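Local atomic coordinates of ribosomal RNA small subunit methyltransferase D (Escherichia coli, PDB entry 2FPO), a protein that methylates the N2 atom of guanine 966 of 16S ribosomal RNA in the assembled 30S particle, using S-adenosyl-L-methionine as methyl donor. Residues Gly135-Glu138 with Glu139-Leu143. Residues are numbered along the deposited sequence; the frame is centred on the assembly and turned at random.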
ATOM      1  N   GLY A 135       4.746 -15.211   8.005  1.00 32.63           N
ATOM      2  CA  GLY A 135       4.978 -15.806   6.685  1.00 33.15           C
ATOM      3  C   GLY A 135       5.032 -14.803   5.552  1.00 32.89           C
ATOM      4  O   GLY A 135       5.547 -15.110   4.489  1.00 33.65           O
ATOM      5  N   LEU A 136       4.478 -13.603   5.765  1.00 32.73           N
ATOM      6  CA  LEU A 136       4.431 -12.561   4.735  1.00 32.10           C
ATOM      7  C   LEU A 136       5.099 -11.258   5.168  1.00 31.80           C
ATOM      8  O   LEU A 136       5.811 -10.654   4.393  1.00 32.38           O
ATOM      9  CB  LEU A 136       2.980 -12.248   4.304  1.00 32.29           C
ATOM     10  CG  LEU A 136       2.100 -13.359   3.695  1.00 32.68           C
ATOM     11  CD1 LEU A 136       0.723 -12.814   3.445  1.00 31.85           C
ATOM     12  CD2 LEU A 136       2.682 -13.963   2.388  1.00 33.12           C
ATOM     13  N   LEU A 137       4.846 -10.791   6.380  1.00 31.13           N
ATOM     14  CA  LEU A 137       5.217  -9.409   6.700  1.00 31.01           C
ATOM     15  C   LEU A 137       6.727  -9.132   6.592  1.00 30.66           C
ATOM     16  O   LEU A 137       7.146  -8.280   5.811  1.00 29.70           O
ATOM     17  CB  LEU A 137       4.716  -8.996   8.087  1.00 30.44           C
ATOM     18  CG  LEU A 137       4.891  -7.506   8.445  1.00 31.52           C
ATOM     19  CD1 LEU A 137       4.081  -6.595   7.515  1.00 29.51           C
ATOM     20  CD2 LEU A 137       4.490  -7.221   9.866  1.00 31.89           C
ATOM     21  N   GLU A 138       7.527  -9.845   7.384  1.00 30.01           N
ATOM     22  CA  GLU A 138       8.961  -9.626   7.359  1.00 31.47           C
ATOM     23  C   GLU A 138       9.618  -9.986   6.038  1.00 30.89           C
ATOM     24  O   GLU A 138      10.594  -9.336   5.663  1.00 29.74           O
ATOM     25  CB  GLU A 138       9.667 -10.355   8.497  1.00 32.92           C
ATOM     26  CG  GLU A 138       9.938  -9.452   9.690  1.00 38.57           C
ATOM     27  CD  GLU A 138       8.941  -9.637  10.799  1.00 46.00           C
ATOM     28  OE1 GLU A 138       7.720  -9.530  10.506  1.00 50.80           O
ATOM     29  OE2 GLU A 138       9.375  -9.893  11.952  1.00 45.55           O
ATOM     30  N   GLU A 139       9.082 -11.023   5.375  1.00 29.82           N
ATOM     31  CA  GLU A 139       9.541 -11.499   4.072  1.00 30.51           C
ATOM     32  C   GLU A 139       9.381 -10.424   3.007  1.00 30.19           C
ATOM     33  O   GLU A 139      10.269 -10.213   2.180  1.00 29.61           O
ATOM     34  CB  GLU A 139       8.721 -12.721   3.633  1.00 29.76           C
ATOM     35  CG  GLU A 139       9.087 -14.032   4.350  1.00 31.16           C
ATOM     36  CD  GLU A 139       8.457 -14.180   5.751  1.00 34.99           C
ATOM     37  OE1 GLU A 139       7.688 -13.293   6.196  1.00 32.93           O
ATOM     38  OE2 GLU A 139       8.746 -15.204   6.418  1.00 37.06           O
ATOM     39  N   THR A 140       8.232  -9.761   3.041  1.00 29.43           N
ATOM     40  CA  THR A 140       7.894  -8.695   2.085  1.00 29.88           C
ATOM     41  C   THR A 140       8.829  -7.521   2.297  1.00 29.14           C
ATOM     42  O   THR A 140       9.406  -6.991   1.361  1.00 28.94           O
ATOM     43  CB  THR A 140       6.395  -8.251   2.235  1.00 29.16           C
ATOM     44  OG1 THR A 140       5.547  -9.359   1.916  1.00 30.39           O
ATOM     45  CG2 THR A 140       6.059  -7.105   1.267  1.00 30.12           C
ATOM     46  N   ILE A 141       8.965  -7.118   3.554  1.00 28.64           N
ATOM     47  CA  ILE A 141       9.895  -6.068   3.960  1.00 27.62           C
ATOM     48  C   ILE A 141      11.338  -6.305   3.455  1.00 28.58           C
ATOM     49  O   ILE A 141      11.981  -5.388   2.946  1.00 27.92           O
ATOM     50  CB  ILE A 141       9.865  -5.917   5.490  1.00 27.64           C
ATOM     51  CG1 ILE A 141       8.606  -5.120   5.889  1.00 27.81           C
ATOM     52  CG2 ILE A 141      11.214  -5.309   6.052  1.00 26.05           C
ATOM     53  CD1 ILE A 141       8.238  -5.234   7.392  1.00 25.04           C
ATOM     54  N   ASN A 142      11.821  -7.539   3.556  1.00 28.71           N
ATOM     55  CA  ASN A 142      13.197  -7.823   3.099  1.00 30.28           C
ATOM     56  C   ASN A 142      13.324  -7.827   1.595  1.00 29.87           C
ATOM     57  O   ASN A 142      14.335  -7.388   1.064  1.00 29.89           O
ATOM     58  CB  ASN A 142      13.707  -9.140   3.656  1.00 30.71           C
ATOM     59  CG  ASN A 142      14.037  -9.060   5.131  1.00 34.05           C
ATOM     60  OD1 ASN A 142      13.882 -10.039   5.854  1.00 37.82           O
ATOM     61  ND2 ASN A 142      14.521  -7.911   5.575  1.00 37.11           N
ATOM     62  N   LEU A 143      12.299  -8.333   0.905  1.00 29.61           N
ATOM     63  CA  LEU A 143      12.293  -8.319  -0.560  1.00 29.12           C
ATOM     64  C   LEU A 143      12.250  -6.901  -1.095  1.00 29.13           C
ATOM     65  O   LEU A 143      12.968  -6.591  -2.037  1.00 27.95           O
ATOM     66  CB  LEU A 143      11.131  -9.139  -1.123  1.00 29.16           C
ATOM     67  CG  LEU A 143      11.290 -10.659  -0.914  1.00 28.60           C
ATOM     68  CD1 LEU A 143       9.925 -11.310  -0.928  1.00 26.11           C
ATOM     69  CD2 LEU A 143      12.215 -11.315  -1.925  1.00 29.57           C
TER
HETATM   70  O   HOH W   1       6.699 -12.943   8.904  1.00 38.03           O
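Leu-136 and Thr-140 meet in the first turn of helix 137-146, a local N-terminal contact in the connection between the parallel strands 123-128 and 154-161 of the Rossmann-like methyltransferase fold. The carbonyl O of Leu-136, the N-cap residue, accepts two bonds from Thr-140: N lies 2.9 Å from Leu-136 O, and OG1 reaches the same Leu-136 O at 2.8 Å from the opposite face of the carbonyl plane. Threonine suits this place because chi1 of -63° sets OG1 beside its own backbone N, turned back to the preceding turn, and leaves CG2 anti to that N. The i to i-4 backbone bonds of the helix continue with Ile-141 N to Leu-137 O at 3.1 Å, nearly straight at 174°, and Asn-142 N to Glu-138 O at 3.0 Å. On the buried flank the branch carbon CG of Leu-137 lies 4.2 Å from Ile-141 CD1, the two side chains crossing at a slant. Glu-139, bent at chi2, folds its carboxylate back over Gly-135, where a water bridges Glu-139 OE1 (2.9 Å from the water O) and Gly-135 N (3.1 Å from it). Glycine fits there because its phi of 108° would press a CB against the preceding carbonyl. Leu-137 packs on Val-128 and Val-158, while Thr-140 and Glu-139 touch Leu-116 and Met-113, so the turn rests against the central sheet and borders helix 112-116.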